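RimK-related lysine biosynthesis protein (Thermococcus kodakarensis, PDB 5K2M) probably acts as an ATP-dependent, magnesium-requiring ligase of the RimK family (LysX subfamily) in amino-acid biosynthesis, and binds ADP and magnesium. Local coordinates at residues I47-S52 with N243-F248; L43-I48 with P69-S74. All coordinates share one frame; numbering follows the deposited sequence.

Contact 1: I47-S52 with N243-F248. With MG (magnesium ion), chain R.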
loop_
_atom_site.group_PDB
_atom_site.type_symbol
_atom_site.label_atom_id
_atom_site.label_comp_id
_atom_site.label_asym_id
_atom_site.label_seq_id
_atom_site.Cartn_x
_atom_site.Cartn_y
_atom_site.Cartn_z
ATOM N N ILE A 47 -12.916 -41.000 6.234
ATOM C CA ILE A 47 -14.251 -41.490 5.927
ATOM C C ILE A 47 -15.232 -40.440 6.424
ATOM O O ILE A 47 -15.339 -40.190 7.622
ATOM C CB ILE A 47 -14.505 -42.855 6.590
ATOM C CG1 ILE A 47 -13.544 -43.893 5.995
ATOM C CG2 ILE A 47 -15.940 -43.308 6.378
ATOM C CD1 ILE A 47 -13.444 -45.180 6.790
ATOM N N ILE A 48 -15.929 -39.819 5.486
ATOM C CA ILE A 48 -16.785 -38.666 5.768
ATOM C C ILE A 48 -18.174 -39.140 6.206
ATOM O O ILE A 48 -18.904 -39.720 5.402
ATOM C CB ILE A 48 -16.904 -37.782 4.515
ATOM C CG1 ILE A 48 -15.523 -37.275 4.085
ATOM C CG2 ILE A 48 -17.854 -36.603 4.756
ATOM C CD1 ILE A 48 -14.904 -36.235 5.000
ATOM N N ARG A 49 -18.534 -38.894 7.467
ATOM C CA ARG A 49 -19.808 -39.378 8.005
ATOM C C ARG A 49 -20.662 -38.307 8.714
ATOM O O ARG A 49 -21.580 -38.660 9.460
ATOM C CB ARG A 49 -19.569 -40.560 8.944
ATOM C CG ARG A 49 -18.894 -41.754 8.287
ATOM C CD ARG A 49 -19.775 -42.402 7.226
ATOM N NE ARG A 49 -21.043 -42.838 7.796
ATOM C CZ ARG A 49 -21.989 -43.494 7.129
ATOM N NH1 ARG A 49 -23.109 -43.832 7.758
ATOM N NH2 ARG A 49 -21.824 -43.823 5.850
ATOM N N ASN A 50 -20.403 -37.025 8.442
ATOM C CA ASN A 50 -21.167 -35.933 9.067
ATOM C C ASN A 50 -22.668 -36.087 8.719
ATOM O O ASN A 50 -22.999 -36.360 7.572
ATOM C CB ASN A 50 -20.706 -34.549 8.576
ATOM C CG ASN A 50 -19.198 -34.302 8.702
ATOM O OD1 ASN A 50 -18.778 -33.342 9.350
ATOM N ND2 ASN A 50 -18.392 -35.103 8.029
ATOM N N VAL A 51 -23.577 -35.897 9.678
ATOM C CA VAL A 51 -25.020 -36.012 9.375
ATOM C C VAL A 51 -25.510 -34.909 8.416
ATOM O O VAL A 51 -26.379 -35.141 7.574
ATOM C CB VAL A 51 -25.881 -36.032 10.657
ATOM C CG1 VAL A 51 -27.360 -36.105 10.319
ATOM C CG2 VAL A 51 -25.517 -37.237 11.503
ATOM N N SER A 52 -24.950 -33.711 8.541
ATOM C CA SER A 52 -25.291 -32.629 7.642
ATOM C C SER A 52 -24.617 -32.864 6.291
ATOM O O SER A 52 -23.391 -33.034 6.211
ATOM C CB SER A 52 -24.856 -31.281 8.226
ATOM O OG SER A 52 -24.788 -30.294 7.225
ATOM N N ASN A 243 -27.262 -41.659 -2.944
ATOM C CA ASN A 243 -26.995 -41.006 -1.655
ATOM C C ASN A 243 -25.549 -41.221 -1.222
ATOM O O ASN A 243 -25.143 -42.363 -1.042
ATOM C CB ASN A 243 -27.905 -41.588 -0.591
ATOM C CG ASN A 243 -29.361 -41.277 -0.834
ATOM O OD1 ASN A 243 -29.842 -40.186 -0.493
ATOM N ND2 ASN A 243 -30.092 -42.243 -1.401
ATOM N N PRO A 244 -24.768 -40.137 -1.055
ATOM C CA PRO A 244 -23.343 -40.251 -0.724
ATOM C C PRO A 244 -22.950 -40.331 0.762
ATOM O O PRO A 244 -21.758 -40.412 1.055
ATOM C CB PRO A 244 -22.755 -38.993 -1.355
ATOM C CG PRO A 244 -23.842 -37.988 -1.224
ATOM C CD PRO A 244 -25.146 -38.740 -1.338
ATOM N N ASN A 245 -23.896 -40.302 1.692
ATOM C CA ASN A 245 -23.579 -40.580 3.106
ATOM C C ASN A 245 -24.504 -41.666 3.615
ATOM O O ASN A 245 -25.320 -41.454 4.504
ATOM C CB ASN A 245 -23.679 -39.322 3.987
ATOM C CG ASN A 245 -23.057 -39.519 5.391
ATOM O OD1 ASN A 245 -22.415 -40.536 5.685
ATOM N ND2 ASN A 245 -23.252 -38.528 6.263
ATOM N N MET A 246 -24.367 -42.837 3.017
ATOM C CA MET A 246 -25.272 -43.965 3.256
ATOM C C MET A 246 -25.544 -44.295 4.731
ATOM O O MET A 246 -24.626 -44.409 5.545
ATOM C CB MET A 246 -24.721 -45.208 2.553
ATOM C CG MET A 246 -23.323 -45.623 2.993
ATOM S SD MET A 246 -22.735 -47.156 2.244
ATOM C CE MET A 246 -22.870 -46.745 0.516
ATOM N N GLU A 247 -26.814 -44.444 5.075
ATOM C CA GLU A 247 -27.174 -45.173 6.284
ATOM C C GLU A 247 -27.469 -46.606 5.863
ATOM O O GLU A 247 -27.863 -46.862 4.715
ATOM C CB GLU A 247 -28.361 -44.521 7.011
ATOM C CG GLU A 247 -27.980 -43.315 7.876
ATOM C CD GLU A 247 -29.190 -42.641 8.506
ATOM O OE1 GLU A 247 -30.075 -42.215 7.753
ATOM O OE2 GLU A 247 -29.264 -42.526 9.748
ATOM N N PHE A 248 -27.246 -47.547 6.775
ATOM C CA PHE A 248 -27.344 -48.966 6.439
ATOM C C PHE A 248 -27.619 -49.923 7.599
ATOM O O PHE A 248 -27.614 -51.141 7.394
ATOM C CB PHE A 248 -26.063 -49.406 5.700
ATOM C CG PHE A 248 -24.791 -49.140 6.459
ATOM C CD1 PHE A 248 -24.366 -50.001 7.467
ATOM C CD2 PHE A 248 -23.999 -48.039 6.149
ATOM C CE1 PHE A 248 -23.194 -49.753 8.165
ATOM C CE2 PHE A 248 -22.825 -47.790 6.833
ATOM C CZ PHE A 248 -22.419 -48.644 7.844
HETATM MG MG MG R . -31.704 -39.416 -0.402
HETATM O O HOH W 1 -19.371 -39.414 2.374
HETATM O O HOH W 2 -30.630 -37.516 -0.071
#
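The loop that leaves the magnesium site of the ATP-grasp fold, 243-248, packs through Asn245 and Met246 against Arg49, toward the C-terminal part of strand 45-49 of the parallel sheet. All the touching residues are buried. Bent at chi2 and chi3 (-66° and -58°), the Arg49 chain brings its guanidinium end-on to the loop, where two nitrogens grip one backbone oxygen. NH1 donates to Met246 O at 2.7 Å. NH2 donates to the same Met246 O at 2.9 Å, in the carbonyl plane and on a lone pair. Neither bond is straight, as expected when both converge on a single acceptor. Asn245 approaches from another direction: its OD1 lies over one face of the guanidinium, 3.3 Å from Arg49 CZ, with the amide plane turned 83° from that of the arginine. No hydrogen bond forms there, because the N-H groups point along the plane and not up at OD1. Met246 CG lies at the guanidinium edge, 3.7 Å from Arg49 NH2. Arg49 NE forms a salt bridge with Glu14 OE2, on helix 12-24 of the same chain. A leucine in place of Arg49 would probably leave Met246 O without its two side-chain donors and Glu14 without this buried counter-charge. A water between the backbones is 3.1 Å from Ile48 O. It is also 2.9 Å from Pro244 O but, with further acceptors close by, need not hold both bonds at once. At the start of the loop Asn243 OD1 binds a magnesium ion at 2.0 Å, sharing the metal with Glu241.

Contact 2: L43-I48 with P69-S74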
loop_
_atom_site.group_PDB
_atom_site.type_symbol
_atom_site.label_atom_id
_atom_site.label_comp_id
_atom_site.label_asym_id
_atom_site.label_seq_id
_atom_site.Cartn_x
_atom_site.Cartn_y
_atom_site.Cartn_z
ATOM N N LEU A 43 -3.038 -38.191 8.299
ATOM C CA LEU A 43 -4.112 -39.107 7.971
ATOM C C LEU A 43 -3.915 -39.574 6.551
ATOM O O LEU A 43 -3.574 -38.778 5.677
ATOM C CB LEU A 43 -5.455 -38.370 8.052
ATOM C CG LEU A 43 -6.382 -38.370 9.275
ATOM C CD1 LEU A 43 -5.762 -38.743 10.596
ATOM C CD2 LEU A 43 -7.080 -37.013 9.383
ATOM N N ASP A 44 -4.148 -40.859 6.320
ATOM C CA ASP A 44 -3.996 -41.434 4.993
ATOM C C ASP A 44 -5.310 -41.416 4.219
ATOM O O ASP A 44 -5.308 -41.451 2.995
ATOM C CB ASP A 44 -3.437 -42.847 5.103
ATOM C CG ASP A 44 -2.046 -42.865 5.725
ATOM O OD1 ASP A 44 -1.117 -42.303 5.108
ATOM O OD2 ASP A 44 -1.883 -43.417 6.828
ATOM N N VAL A 45 -6.422 -41.362 4.943
ATOM C CA VAL A 45 -7.741 -41.253 4.344
ATOM C C VAL A 45 -8.719 -40.810 5.422
ATOM O O VAL A 45 -8.500 -41.083 6.605
ATOM C CB VAL A 45 -8.185 -42.588 3.688
ATOM C CG1 VAL A 45 -8.254 -43.724 4.700
ATOM C CG2 VAL A 45 -9.518 -42.435 2.972
ATOM N N VAL A 46 -9.771 -40.096 5.016
ATOM C CA VAL A 46 -10.866 -39.775 5.922
ATOM C C VAL A 46 -12.175 -40.319 5.371
ATOM O O VAL A 46 -12.491 -40.125 4.202
ATOM C CB VAL A 46 -11.016 -38.265 6.141
ATOM C CG1 VAL A 46 -12.224 -37.972 7.017
ATOM C CG2 VAL A 46 -9.757 -37.715 6.771
ATOM N N ILE A 47 -12.916 -41.000 6.234
ATOM C CA ILE A 47 -14.251 -41.490 5.927
ATOM C C ILE A 47 -15.232 -40.440 6.424
ATOM O O ILE A 47 -15.339 -40.190 7.622
ATOM C CB ILE A 47 -14.505 -42.855 6.590
ATOM C CG1 ILE A 47 -13.544 -43.893 5.995
ATOM C CG2 ILE A 47 -15.940 -43.308 6.378
ATOM C CD1 ILE A 47 -13.444 -45.180 6.790
ATOM N N ILE A 48 -15.929 -39.819 5.486
ATOM C CA ILE A 48 -16.785 -38.666 5.768
ATOM C C ILE A 48 -18.174 -39.140 6.206
ATOM O O ILE A 48 -18.904 -39.720 5.402
ATOM C CB ILE A 48 -16.904 -37.782 4.515
ATOM C CG1 ILE A 48 -15.523 -37.275 4.085
ATOM C CG2 ILE A 48 -17.854 -36.603 4.756
ATOM C CD1 ILE A 48 -14.904 -36.235 5.000
ATOM N N PRO A 69 -7.007 -37.835 0.934
ATOM C CA PRO A 69 -8.153 -38.300 0.186
ATOM C C PRO A 69 -9.298 -38.665 1.106
ATOM O O PRO A 69 -9.095 -38.969 2.275
ATOM C CB PRO A 69 -7.631 -39.527 -0.568
ATOM C CG PRO A 69 -6.446 -39.978 0.197
ATOM C CD PRO A 69 -5.859 -38.760 0.822
ATOM N N THR A 70 -10.497 -38.656 0.549
ATOM C CA THR A 70 -11.695 -38.636 1.332
ATOM C C THR A 70 -12.738 -39.595 0.709
ATOM O O THR A 70 -12.880 -39.657 -0.521
ATOM C CB THR A 70 -12.109 -37.146 1.386
ATOM O OG1 THR A 70 -11.871 -36.601 2.693
ATOM C CG2 THR A 70 -13.453 -36.938 0.968
ATOM N N VAL A 71 -13.449 -40.349 1.547
ATOM C CA VAL A 71 -14.515 -41.239 1.073
ATOM C C VAL A 71 -15.835 -40.843 1.754
ATOM O O VAL A 71 -15.976 -41.031 2.966
ATOM C CB VAL A 71 -14.217 -42.724 1.391
ATOM C CG1 VAL A 71 -15.439 -43.600 1.128
ATOM C CG2 VAL A 71 -13.007 -43.223 0.598
ATOM N N ASN A 72 -16.803 -40.296 1.016
ATOM C CA ASN A 72 -16.708 -40.005 -0.423
ATOM C C ASN A 72 -15.965 -38.701 -0.704
ATOM O O ASN A 72 -15.706 -37.926 0.211
ATOM C CB ASN A 72 -18.114 -39.960 -1.016
ATOM C CG ASN A 72 -18.699 -41.350 -1.207
ATOM O OD1 ASN A 72 -18.042 -42.234 -1.749
ATOM N ND2 ASN A 72 -19.920 -41.552 -0.749
ATOM N N SER A 73 -15.621 -38.468 -1.965
ATOM C CA SER A 73 -14.968 -37.222 -2.389
ATOM C C SER A 73 -15.938 -36.039 -2.384
ATOM O O SER A 73 -17.156 -36.231 -2.427
ATOM C CB SER A 73 -14.373 -37.400 -3.790
ATOM O OG SER A 73 -15.388 -37.444 -4.785
ATOM N N SER A 74 -15.408 -34.818 -2.362
ATOM C CA SER A 74 -16.263 -33.641 -2.406
ATOM C C SER A 74 -17.098 -33.578 -3.690
ATOM O O SER A 74 -18.278 -33.223 -3.659
ATOM C CB SER A 74 -15.457 -32.346 -2.217
ATOM O OG SER A 74 -14.493 -32.159 -3.231
HETATM O O HOH W 1 -19.371 -39.414 2.374
HETATM O O HOH W 3 -18.306 -42.163 3.944
#
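Val45 turns CG1 between its backbone N and carbonyl carbon (chi1 60°), which puts CG2 opposite the N and facing Val71. Val71 in turn holds CG2 beside its own N (chi1 170°), and the two methyls, Val45 CG2 and Val71 CG2, meet at 4.3 Å. The backbones beneath pair as parallel strands, Val46 opposite Thr70 and Ile47 opposite Val71. Three hydrogen bonds set the register, the first from Val46 N to Pro69 O at 3.0 Å. Val71 N then donates to Val46 O at 2.8 Å, and Ile48 N to Val71 O at 2.8 Å. The last is nearly straight at its hydrogen (168°), yet its donor is tilted from the carbonyl plane. Just beyond it, a cis peptide precedes Asn72, and a water lies 2.9 Å from Ile48 O and 2.8 Å from Val71 O. Pro69 closes the other end, its CG 3.4 Å from Asp44 O. These are the two strands of a beta-alpha-beta unit whose intervening helix, 53-65, covers the face bearing Ile48 and Thr70. Helix 259-272 covers the face of Val45, Ile47 and Val71, while strand 2-7 pairs with the other edge of strand 45-49.

How the contacts relate
Both contacts start from strand 45-49 and share Ile47 and Ile48, with centres about 12 Å apart. Contact 2 sets that strand beside 70-71 within the parallel sheet, whereas contact 1 uses the later part of the strand to meet the loop from the magnesium site. They touch directly: Asn72 ND2 of contact 2 probably donates to Pro244 O of contact 1 at 2.8 Å. One water, near Ile48 O and Pro244 O, also accepts from Asn72 N at 3.0 Å and so belongs to both. The side chain of Asn245 lies about 11 Å from ADP and that of Asn72 about 12 Å from a magnesium ion; the 243-248 loop reaches the site through Asn243, which binds magnesium.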